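Local coordinates for protein probable porin (Pseudomonas aeruginosa, PDB 4FT6) that probably forms a beta-barrel pore in the bacterial outer membrane for the passage of small solutes, as a porin of the OprD family, at residues R251-F256 with R272-D277; P288-I293 with S305-Y310; A344-V349 with R368-R373. All blocks are in the same frame, centred on the assembly; numbering follows the deposited sequence.

How the contacts relate
Contacts 1 and 3 are hairpin pairings in the barrel wall, 251-256 with 272-277 and 344-349 with 368-373. Contact 2, the most buried, docks the loop residues 288-293 against strand 305-310. That loop joins the second strand of contact 1 to the strand of contact 2. It touches both hairpins: Val290 N lies 3.0 Å from Thr254 OG1, a probable hydrogen bond, and Ile293 packs on Glu346 and Asp348. Contacts 1 and 3 do not touch, their nearest atoms being about 12 Å apart. Ladder hydrogen bonds and arginine or aromatic side chains on the outer face mark the wall pairings, whereas amide and hydroxyl groups dominate contact 2.

Contact 1 (R251-F256 with R272-D277); sequences RALTGF and RMYGDD
The ring of Tyr274 has the guanidinium of Arg251 on one face and, on the opposite one, the aliphatic chain of Arg272, two residues earlier on the same strand and on the same side of the wall. Arg251 CZ stands 4.2 Å from the ring centroid of Tyr274 and 14° off its normal, a cation-pi contact. The planes are 20° apart, making this a stacked pair, although the guanidinium is displaced toward the rim and Arg251 NH2 comes nearest to Tyr274 CD2, at 3.7 Å. On the other face, Arg272 CG lies over the rim of the ring. Arg251 O and Leu253 CB both meet the ring at its edge, in its plane, with Leu253 CB 4.0 Å from Tyr274 CE1. Leu253 lies alongside the tyrosine, placing CD2 3.8 Å from the Tyr274 OH. Arg251 reaches the ring by leaving its backbone with CG opposite N and bending at chi3 (56°).

Beneath these side chains, strands 251-256 and 272-274 run antiparallel. Arg251 and Tyr274 exchange two backbone hydrogen bonds, as do Leu253 and Arg272. Between them lies the non-hydrogen-bonded pair Ala252 and Met273, whose side chains take the other side of the wall, with Ala252 CB 3.8 Å from Met273 SD. There both residues also touch Met279 of the following loop. In the loop beyond the strand, Asp277 forms a salt bridge with Arg175.

The contact thus separates two chemistries across one barrel hairpin: small and sulfur-containing side chains under the infolded loop, and a tyrosine between two arginines on the other side. The pi cloud over the ring face probably offsets part of the Arg251 charge by electrostatic attraction, and the flat overlap adds dispersion; the Arg251 side chain also touches Asp236 on the adjoining strand.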
loop_
_atom_site.group_PDB
_atom_site.type_symbol
_atom_site.label_atom_id
_atom_site.label_comp_id
_atom_site.label_asym_id
_atom_site.label_seq_id
_atom_site.Cartn_x
_atom_site.Cartn_y
_atom_site.Cartn_z
ATOM N N ARG A 251 -3.343 15.247 12.929
ATOM C CA ARG A 251 -4.338 15.524 11.914
ATOM C C ARG A 251 -3.460 15.466 10.669
ATOM O O ARG A 251 -2.327 15.957 10.691
ATOM C CB ARG A 251 -4.968 16.913 12.157
ATOM C CG ARG A 251 -6.018 17.386 11.131
ATOM C CD ARG A 251 -6.936 18.559 11.643
ATOM N NE ARG A 251 -6.235 19.771 12.093
ATOM C CZ ARG A 251 -6.270 20.964 11.489
ATOM N NH1 ARG A 251 -6.971 21.151 10.376
ATOM N NH2 ARG A 251 -5.594 21.982 12.003
ATOM N N ALA A 252 -3.924 14.805 9.615
ATOM C CA ALA A 252 -3.110 14.680 8.410
ATOM C C ALA A 252 -3.952 14.942 7.173
ATOM O O ALA A 252 -4.902 14.205 6.896
ATOM C CB ALA A 252 -2.482 13.296 8.337
ATOM N N LEU A 253 -3.599 15.989 6.427
ATOM C CA LEU A 253 -4.351 16.382 5.236
ATOM C C LEU A 253 -3.603 16.012 3.960
ATOM O O LEU A 253 -2.368 16.090 3.904
ATOM C CB LEU A 253 -4.610 17.889 5.258
ATOM C CG LEU A 253 -5.245 18.588 4.050
ATOM C CD1 LEU A 253 -6.758 18.425 4.026
ATOM C CD2 LEU A 253 -4.882 20.061 4.071
ATOM N N THR A 254 -4.358 15.610 2.943
ATOM C CA THR A 254 -3.804 15.261 1.643
ATOM C C THR A 254 -4.853 15.590 0.599
ATOM O O THR A 254 -6.049 15.587 0.889
ATOM C CB THR A 254 -3.439 13.753 1.543
ATOM O OG1 THR A 254 -3.121 13.425 0.184
ATOM C CG2 THR A 254 -4.610 12.876 1.986
ATOM N N GLY A 255 -4.408 15.882 -0.612
ATOM C CA GLY A 255 -5.326 16.176 -1.693
ATOM C C GLY A 255 -4.540 16.358 -2.973
ATOM O O GLY A 255 -3.352 16.682 -2.945
ATOM N N PHE A 256 -5.183 16.139 -4.108
ATOM C CA PHE A 256 -4.522 16.422 -5.366
ATOM C C PHE A 256 -5.529 16.815 -6.422
ATOM O O PHE A 256 -6.743 16.692 -6.229
ATOM C CB PHE A 256 -3.747 15.204 -5.854
ATOM C CG PHE A 256 -4.626 14.029 -6.214
ATOM C CD1 PHE A 256 -5.302 13.992 -7.430
ATOM C CD2 PHE A 256 -4.758 12.946 -5.348
ATOM C CE1 PHE A 256 -6.118 12.920 -7.768
ATOM C CE2 PHE A 256 -5.573 11.855 -5.689
ATOM C CZ PHE A 256 -6.252 11.848 -6.902
ATOM N N ARG A 272 -0.126 17.813 4.403
ATOM C CA ARG A 272 0.365 18.458 5.616
ATOM C C ARG A 272 0.041 17.691 6.900
ATOM O O ARG A 272 -1.066 17.180 7.081
ATOM C CB ARG A 272 -0.145 19.895 5.710
ATOM C CG ARG A 272 0.297 20.610 6.967
ATOM C CD ARG A 272 -0.030 22.066 6.886
ATOM N NE ARG A 272 0.352 22.814 8.081
ATOM C CZ ARG A 272 0.276 24.140 8.176
ATOM N NH1 ARG A 272 -0.162 24.857 7.148
ATOM N NH2 ARG A 272 0.649 24.751 9.293
ATOM N N MET A 273 1.035 17.618 7.777
ATOM C CA MET A 273 0.948 16.946 9.068
ATOM C C MET A 273 0.691 18.016 10.156
ATOM O O MET A 273 1.465 18.973 10.291
ATOM C CB MET A 273 2.296 16.272 9.339
ATOM C CG MET A 273 2.321 14.738 9.385
ATOM S SD MET A 273 1.252 13.838 8.247
ATOM C CE MET A 273 1.963 14.283 6.668
ATOM N N TYR A 274 -0.386 17.874 10.924
ATOM C CA TYR A 274 -0.671 18.814 12.008
ATOM C C TYR A 274 -0.626 18.111 13.356
ATOM O O TYR A 274 -1.004 16.929 13.460
ATOM C CB TYR A 274 -2.076 19.426 11.864
ATOM C CG TYR A 274 -2.390 20.115 10.552
ATOM C CD1 TYR A 274 -2.793 19.386 9.440
ATOM C CD2 TYR A 274 -2.328 21.496 10.437
ATOM C CE1 TYR A 274 -3.100 20.013 8.238
ATOM C CE2 TYR A 274 -2.640 22.138 9.232
ATOM C CZ TYR A 274 -3.027 21.382 8.143
ATOM O OH TYR A 274 -3.336 21.972 6.944
ATOM N N GLY A 275 -0.216 18.839 14.394
ATOM C CA GLY A 275 -0.228 18.305 15.747
ATOM C C GLY A 275 1.144 17.876 16.237
ATOM O O GLY A 275 2.137 17.948 15.498
ATOM N N ASP A 276 1.197 17.419 17.486
ATOM C CA ASP A 276 2.447 17.000 18.108
ATOM C C ASP A 276 3.058 15.764 17.472
ATOM O O ASP A 276 4.241 15.508 17.636
ATOM C CB ASP A 276 2.234 16.753 19.599
ATOM C CG ASP A 276 2.302 18.024 20.401
ATOM O OD1 ASP A 276 3.173 18.864 20.088
ATOM O OD2 ASP A 276 1.484 18.192 21.327
ATOM N N ASP A 277 2.246 15.001 16.752
ATOM C CA ASP A 277 2.694 13.752 16.147
ATOM C C ASP A 277 2.461 13.794 14.649
ATOM O O ASP A 277 1.549 14.481 14.172
ATOM C CB ASP A 277 1.930 12.558 16.728
ATOM C CG ASP A 277 2.213 12.337 18.195
ATOM O OD1 ASP A 277 3.334 11.881 18.524
ATOM O OD2 ASP A 277 1.307 12.594 19.024
#

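Contact 2 (P288-I293 with S305-Y310); sequences PLVNDI and SWQLRY. With C8E ((hydroxyethyloxy)tri(ethyloxy)octane), chain B.
Gln307 NE2 donates two hydrogen bonds to the loop 288-293. One goes to Asn291 OD1 (2.8 Å, 160° at the hydrogen) and lies in that acceptor's carbonyl plane. The other goes to Val290 O at 2.9 Å, where the amide nitrogen stands well above the carbonyl plane and the bond is more bent. Both acceptors lie near the plane of the Gln307 amide, and the two side-chain amides are nearly coplanar (14°), their chains running antiparallel past one another. With CG opposite the backbone N (chi1 176°) and an extended chain, Gln307 reaches straight to the loop. Asn291 in turn passes a bond from ND2 to Ser305 OG, 2.7 Å away, with the hydroxyl in the amide plane.

Leu289 to Asp292 form a type I beta turn, so Val290 O and the Asn291 side chain are offered together to the barrel wall, as part of the loop that connects strands 264-274 and 304-313 and folds inward. Gln271, on the adjoining strand, accepts a bond from Asn291 N through its OE1. Apolar branches flank the amide: Val290 CG2 and Ile293 CG2 each lie 3.9 Å from Gln307 NE2. Farther along, Tyr310 OH lies 3.6 Å from C3 of a bound detergent's alkyl chain.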
loop_
_atom_site.group_PDB
_atom_site.type_symbol
_atom_site.label_atom_id
_atom_site.label_comp_id
_atom_site.label_asym_id
_atom_site.label_seq_id
_atom_site.Cartn_x
_atom_site.Cartn_y
_atom_site.Cartn_z
ATOM N N PRO A 288 -3.075 6.174 1.947
ATOM C CA PRO A 288 -3.507 6.816 0.697
ATOM C C PRO A 288 -3.012 8.256 0.577
ATOM O O PRO A 288 -3.502 8.961 -0.314
ATOM C CB PRO A 288 -5.026 6.829 0.822
ATOM C CG PRO A 288 -5.256 6.942 2.354
ATOM C CD PRO A 288 -4.158 6.072 2.950
ATOM N N LEU A 289 -2.094 8.698 1.443
ATOM C CA LEU A 289 -1.557 10.072 1.333
ATOM C C LEU A 289 -0.868 10.247 -0.014
ATOM O O LEU A 289 -0.189 9.327 -0.495
ATOM C CB LEU A 289 -0.575 10.405 2.459
ATOM C CG LEU A 289 -1.061 10.149 3.887
ATOM C CD1 LEU A 289 0.046 10.435 4.885
ATOM C CD2 LEU A 289 -2.290 10.968 4.199
ATOM N N VAL A 290 -1.049 11.417 -0.623
ATOM C CA VAL A 290 -0.542 11.667 -1.976
ATOM C C VAL A 290 0.979 11.584 -2.102
ATOM O O VAL A 290 1.492 11.133 -3.130
ATOM C CB VAL A 290 -1.060 13.019 -2.543
ATOM C CG1 VAL A 290 -0.478 14.214 -1.738
ATOM C CG2 VAL A 290 -0.781 13.126 -4.051
ATOM N N ASN A 291 1.690 12.010 -1.060
ATOM C CA ASN A 291 3.146 11.909 -1.038
ATOM C C ASN A 291 3.663 10.627 -0.416
ATOM O O ASN A 291 4.804 10.591 0.052
ATOM C CB ASN A 291 3.771 13.086 -0.288
ATOM C CG ASN A 291 3.919 14.310 -1.152
ATOM O OD1 ASN A 291 3.896 14.226 -2.386
ATOM N ND2 ASN A 291 4.079 15.466 -0.511
ATOM N N ASP A 292 2.833 9.584 -0.372
ATOM C CA ASP A 292 3.333 8.287 0.065
ATOM C C ASP A 292 3.963 7.660 -1.165
ATOM O O ASP A 292 3.303 6.965 -1.936
ATOM C CB ASP A 292 2.226 7.391 0.615
ATOM C CG ASP A 292 2.769 6.138 1.278
ATOM O OD1 ASP A 292 3.897 5.698 0.920
ATOM O OD2 ASP A 292 2.065 5.590 2.159
ATOM N N ILE A 293 5.241 7.944 -1.372
ATOM C CA ILE A 293 5.872 7.579 -2.627
ATOM C C ILE A 293 6.996 6.567 -2.409
ATOM O O ILE A 293 7.004 5.869 -1.400
ATOM C CB ILE A 293 6.311 8.837 -3.433
ATOM C CG1 ILE A 293 7.351 9.630 -2.656
ATOM C CG2 ILE A 293 5.106 9.717 -3.746
ATOM C CD1 ILE A 293 7.714 10.902 -3.300
ATOM N N SER A 305 4.195 19.501 2.699
ATOM C CA SER A 305 4.791 19.027 1.460
ATOM C C SER A 305 3.846 19.152 0.272
ATOM O O SER A 305 2.623 19.182 0.440
ATOM C CB SER A 305 5.275 17.569 1.608
ATOM O OG SER A 305 4.204 16.694 1.915
ATOM N N TRP A 306 4.425 19.235 -0.927
ATOM C CA TRP A 306 3.654 19.178 -2.168
ATOM C C TRP A 306 4.265 18.207 -3.182
ATOM O O TRP A 306 5.338 17.635 -2.953
ATOM C CB TRP A 306 3.555 20.559 -2.793
ATOM C CG TRP A 306 4.883 21.217 -3.036
ATOM C CD1 TRP A 306 5.551 22.047 -2.184
ATOM C CD2 TRP A 306 5.687 21.134 -4.230
ATOM N NE1 TRP A 306 6.719 22.476 -2.768
ATOM C CE2 TRP A 306 6.826 21.931 -4.022
ATOM C CE3 TRP A 306 5.554 20.460 -5.448
ATOM C CZ2 TRP A 306 7.830 22.075 -4.991
ATOM C CZ3 TRP A 306 6.557 20.602 -6.409
ATOM C CH2 TRP A 306 7.674 21.401 -6.173
ATOM N N GLN A 307 3.582 18.033 -4.311
ATOM C CA GLN A 307 4.052 17.118 -5.339
ATOM C C GLN A 307 3.613 17.593 -6.713
ATOM O O GLN A 307 2.497 18.099 -6.879
ATOM C CB GLN A 307 3.515 15.700 -5.099
ATOM C CG GLN A 307 3.882 14.712 -6.205
ATOM C CD GLN A 307 3.332 13.308 -5.986
ATOM O OE1 GLN A 307 3.140 12.562 -6.950
ATOM N NE2 GLN A 307 3.094 12.934 -4.716
ATOM N N LEU A 308 4.495 17.435 -7.695
ATOM C CA LEU A 308 4.128 17.624 -9.091
ATOM C C LEU A 308 4.397 16.291 -9.768
ATOM O O LEU A 308 5.440 15.660 -9.529
ATOM C CB LEU A 308 4.970 18.725 -9.740
ATOM C CG LEU A 308 4.486 19.177 -11.118
ATOM C CD1 LEU A 308 3.013 19.488 -11.050
ATOM C CD2 LEU A 308 5.260 20.412 -11.618
ATOM N N ARG A 309 3.464 15.843 -10.601
ATOM C CA ARG A 309 3.617 14.528 -11.193
ATOM C C ARG A 309 3.264 14.572 -12.651
ATOM O O ARG A 309 2.336 15.279 -13.053
ATOM C CB ARG A 309 2.730 13.507 -10.483
ATOM C CG ARG A 309 2.879 12.112 -11.035
ATOM C CD ARG A 309 1.911 11.154 -10.392
ATOM N NE ARG A 309 1.555 10.075 -11.305
ATOM C CZ ARG A 309 1.231 8.852 -10.921
ATOM N NH1 ARG A 309 1.225 8.558 -9.632
ATOM N NH2 ARG A 309 0.926 7.931 -11.826
ATOM N N TYR A 310 4.015 13.821 -13.449
ATOM C CA TYR A 310 3.764 13.764 -14.876
ATOM C C TYR A 310 3.637 12.316 -15.265
ATOM O O TYR A 310 4.404 11.480 -14.784
ATOM C CB TYR A 310 4.900 14.412 -15.677
ATOM C CG TYR A 310 4.723 14.209 -17.162
ATOM C CD1 TYR A 310 3.840 14.984 -17.875
ATOM C CD2 TYR A 310 5.398 13.211 -17.837
ATOM C CE1 TYR A 310 3.650 14.791 -19.233
ATOM C CE2 TYR A 310 5.215 13.013 -19.191
ATOM C CZ TYR A 310 4.341 13.806 -19.884
ATOM O OH TYR A 310 4.144 13.606 -21.231
HETATM C C1 C8E B . 7.622 11.790 -21.848
HETATM C C2 C8E B . 7.102 11.379 -23.224
HETATM C C3 C8E B . 6.258 12.462 -23.893
HETATM C C4 C8E B . 5.757 12.032 -25.275
HETATM C C5 C8E B . 5.179 13.212 -26.052
HETATM C C6 C8E B . 4.796 12.875 -27.488
HETATM C C7 C8E B . 4.096 14.047 -28.192
HETATM C C8 C8E B . 2.629 14.152 -27.788
HETATM O O9 C8E B . 2.096 15.451 -27.972
HETATM C C10 C8E B . 1.122 15.466 -28.991
#

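Contact 3 (A344-V349 with R368-R373); sequences AWERDV and RNAMLR. With C8E ((hydroxyethyloxy)tri(ethyloxy)octane), chain E.
Arg373 begins its course against the indole of Trp345: its CB stands over one face, 4.2 Å from the centroid of the five-membered ring, in an off-centre CH-pi contact. Its CG follows, 3.6 Å from Trp345 CZ2. A bend at chi2 (-76°) then turns the chain off the ring, and NH1 donates to its neighbour's carbonyl, Leu372 O, at 2.7 Å, from above the carbonyl plane. The tip is also held by the next strand, through Val380 O at NH1 and a salt bridge from NH2 to Asp381.

On the same side of the sheet, the Arg347 guanidinium lies between Val349 CG2 on one face and Met371 CG on the other, with Asn369 near its edge. The alkyl chain of a bound detergent runs along this side, its C1 3.5 Å from Met371 CE. The other side carries the non-hydrogen-bonded pairs Glu346-Leu372 and Asp348-Ala370. Asp348 forms a salt bridge with Arg327, and both acids accept backbone N-H groups of the inward loop, Glu346 from Val295 and Asp348 from Gln294. Six backbone hydrogen bonds join the strands at Trp345-Arg373, Arg347-Met371 and Val349-Asn369, the regular antiparallel ladder of a hairpin in an outer-membrane beta-barrel.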
loop_
_atom_site.group_PDB
_atom_site.type_symbol
_atom_site.label_atom_id
_atom_site.label_comp_id
_atom_site.label_asym_id
_atom_site.label_seq_id
_atom_site.Cartn_x
_atom_site.Cartn_y
_atom_site.Cartn_z
ATOM N N ALA A 344 13.247 17.991 2.879
ATOM C CA ALA A 344 13.545 16.817 2.072
ATOM C C ALA A 344 12.906 16.963 0.704
ATOM O O ALA A 344 11.901 17.667 0.548
ATOM C CB ALA A 344 13.047 15.553 2.752
ATOM N N TRP A 345 13.500 16.318 -0.292
ATOM C CA TRP A 345 12.850 16.226 -1.589
ATOM C C TRP A 345 13.141 14.872 -2.212
ATOM O O TRP A 345 14.246 14.338 -2.068
ATOM C CB TRP A 345 13.260 17.381 -2.527
ATOM C CG TRP A 345 14.728 17.408 -2.963
ATOM C CD1 TRP A 345 15.702 18.236 -2.490
ATOM C CD2 TRP A 345 15.353 16.582 -3.964
ATOM N NE1 TRP A 345 16.896 17.976 -3.128
ATOM C CE2 TRP A 345 16.711 16.966 -4.034
ATOM C CE3 TRP A 345 14.900 15.553 -4.801
ATOM C CZ2 TRP A 345 17.621 16.359 -4.912
ATOM C CZ3 TRP A 345 15.802 14.939 -5.661
ATOM C CH2 TRP A 345 17.150 15.351 -5.716
ATOM N N GLU A 346 12.145 14.311 -2.890
ATOM C CA GLU A 346 12.298 13.023 -3.544
ATOM C C GLU A 346 11.846 13.156 -4.986
ATOM O O GLU A 346 10.859 13.843 -5.282
ATOM C CB GLU A 346 11.511 11.917 -2.821
ATOM C CG GLU A 346 11.561 10.548 -3.508
ATOM C CD GLU A 346 10.859 9.439 -2.715
ATOM O OE1 GLU A 346 10.745 9.551 -1.468
ATOM O OE2 GLU A 346 10.425 8.439 -3.340
ATOM N N ARG A 347 12.584 12.503 -5.879
ATOM C CA ARG A 347 12.303 12.528 -7.311
ATOM C C ARG A 347 12.211 11.076 -7.750
ATOM O O ARG A 347 13.206 10.350 -7.683
ATOM C CB ARG A 347 13.452 13.227 -8.055
ATOM C CG ARG A 347 13.310 13.243 -9.564
ATOM C CD ARG A 347 14.479 12.574 -10.258
ATOM N NE ARG A 347 14.467 11.135 -10.017
ATOM C CZ ARG A 347 15.319 10.266 -10.547
ATOM N NH1 ARG A 347 16.276 10.667 -11.369
ATOM N NH2 ARG A 347 15.201 8.985 -10.246
ATOM N N ASP A 348 11.020 10.650 -8.170
ATOM C CA ASP A 348 10.790 9.267 -8.583
ATOM C C ASP A 348 10.650 9.205 -10.087
ATOM O O ASP A 348 10.184 10.157 -10.694
ATOM C CB ASP A 348 9.491 8.724 -7.974
ATOM C CG ASP A 348 9.566 8.539 -6.469
ATOM O OD1 ASP A 348 10.672 8.660 -5.898
ATOM O OD2 ASP A 348 8.504 8.260 -5.858
ATOM N N VAL A 349 11.036 8.083 -10.684
ATOM C CA VAL A 349 10.818 7.850 -12.110
ATOM C C VAL A 349 10.378 6.417 -12.344
ATOM O O VAL A 349 11.031 5.475 -11.891
ATOM C CB VAL A 349 12.073 8.135 -12.953
ATOM C CG1 VAL A 349 11.909 7.569 -14.364
ATOM C CG2 VAL A 349 12.340 9.623 -13.009
ATOM N N ARG A 368 11.892 1.152 -11.432
ATOM C CA ARG A 368 11.582 2.286 -10.572
ATOM C C ARG A 368 12.855 2.876 -9.996
ATOM O O ARG A 368 13.666 2.168 -9.376
ATOM C CB ARG A 368 10.620 1.883 -9.456
ATOM C CG ARG A 368 9.390 1.149 -9.980
ATOM C CD ARG A 368 8.472 0.697 -8.868
ATOM N NE ARG A 368 8.094 1.815 -8.009
ATOM C CZ ARG A 368 7.356 1.712 -6.910
ATOM N NH1 ARG A 368 6.889 0.533 -6.512
ATOM N NH2 ARG A 368 7.091 2.802 -6.207
ATOM N N ASN A 369 13.018 4.179 -10.211
ATOM C CA ASN A 369 14.216 4.889 -9.795
ATOM C C ASN A 369 13.857 6.071 -8.899
ATOM O O ASN A 369 12.920 6.814 -9.205
ATOM C CB ASN A 369 14.978 5.383 -11.029
ATOM C CG ASN A 369 16.341 5.913 -10.688
ATOM O OD1 ASN A 369 16.490 7.065 -10.295
ATOM N ND2 ASN A 369 17.352 5.072 -10.835
ATOM N N ALA A 370 14.586 6.254 -7.797
ATOM C CA ALA A 370 14.285 7.362 -6.887
ATOM C C ALA A 370 15.522 7.995 -6.276
ATOM O O ALA A 370 16.466 7.295 -5.900
ATOM C CB ALA A 370 13.345 6.925 -5.795
ATOM N N MET A 371 15.497 9.322 -6.177
ATOM C CA MET A 371 16.519 10.063 -5.465
ATOM C C MET A 371 15.858 10.722 -4.270
ATOM O O MET A 371 14.775 11.303 -4.398
ATOM C CB MET A 371 17.124 11.159 -6.352
ATOM C CG MET A 371 17.982 10.678 -7.516
ATOM S SD MET A 371 18.896 12.042 -8.275
ATOM C CE MET A 371 19.884 11.181 -9.492
ATOM N N LEU A 372 16.509 10.650 -3.117
ATOM C CA LEU A 372 16.017 11.352 -1.942
ATOM C C LEU A 372 17.175 12.097 -1.306
ATOM O O LEU A 372 18.248 11.521 -1.084
ATOM C CB LEU A 372 15.419 10.370 -0.937
ATOM C CG LEU A 372 15.083 11.016 0.407
ATOM C CD1 LEU A 372 13.844 11.868 0.261
ATOM C CD2 LEU A 372 14.905 9.970 1.497
ATOM N N ARG A 373 16.976 13.384 -1.043
ATOM C CA ARG A 373 17.963 14.159 -0.300
ATOM C C ARG A 373 17.245 14.928 0.798
ATOM O O ARG A 373 16.080 15.322 0.635
ATOM C CB ARG A 373 18.731 15.118 -1.213
ATOM C CG ARG A 373 19.377 14.448 -2.408
ATOM C CD ARG A 373 20.629 13.684 -2.021
ATOM N NE ARG A 373 21.252 13.048 -3.185
ATOM C CZ ARG A 373 21.014 11.801 -3.583
ATOM N NH1 ARG A 373 20.166 11.033 -2.911
ATOM N NH2 ARG A 373 21.631 11.322 -4.651
HETATM C C1 C8E E . 21.454 10.256 -12.452
HETATM C C2 C8E E . 20.117 10.260 -13.183
HETATM C C3 C8E E . 19.260 9.055 -12.782
HETATM C C4 C8E E . 19.160 8.034 -13.911
HETATM C C5 C8E E . 17.731 7.872 -14.438
HETATM C C6 C8E E . 16.973 9.196 -14.475
HETATM C C7 C8E E . 15.672 9.120 -15.275
HETATM C C8 C8E E . 15.821 8.493 -16.659
HETATM O O9 C8E E . 14.547 8.172 -17.187
HETATM C C10 C8E E . 14.139 8.985 -18.268
HETATM C C11 C8E E . 12.786 8.520 -18.815
HETATM O O12 C8E E . 11.741 8.880 -17.931
HETATM C C13 C8E E . 10.816 9.794 -18.485
#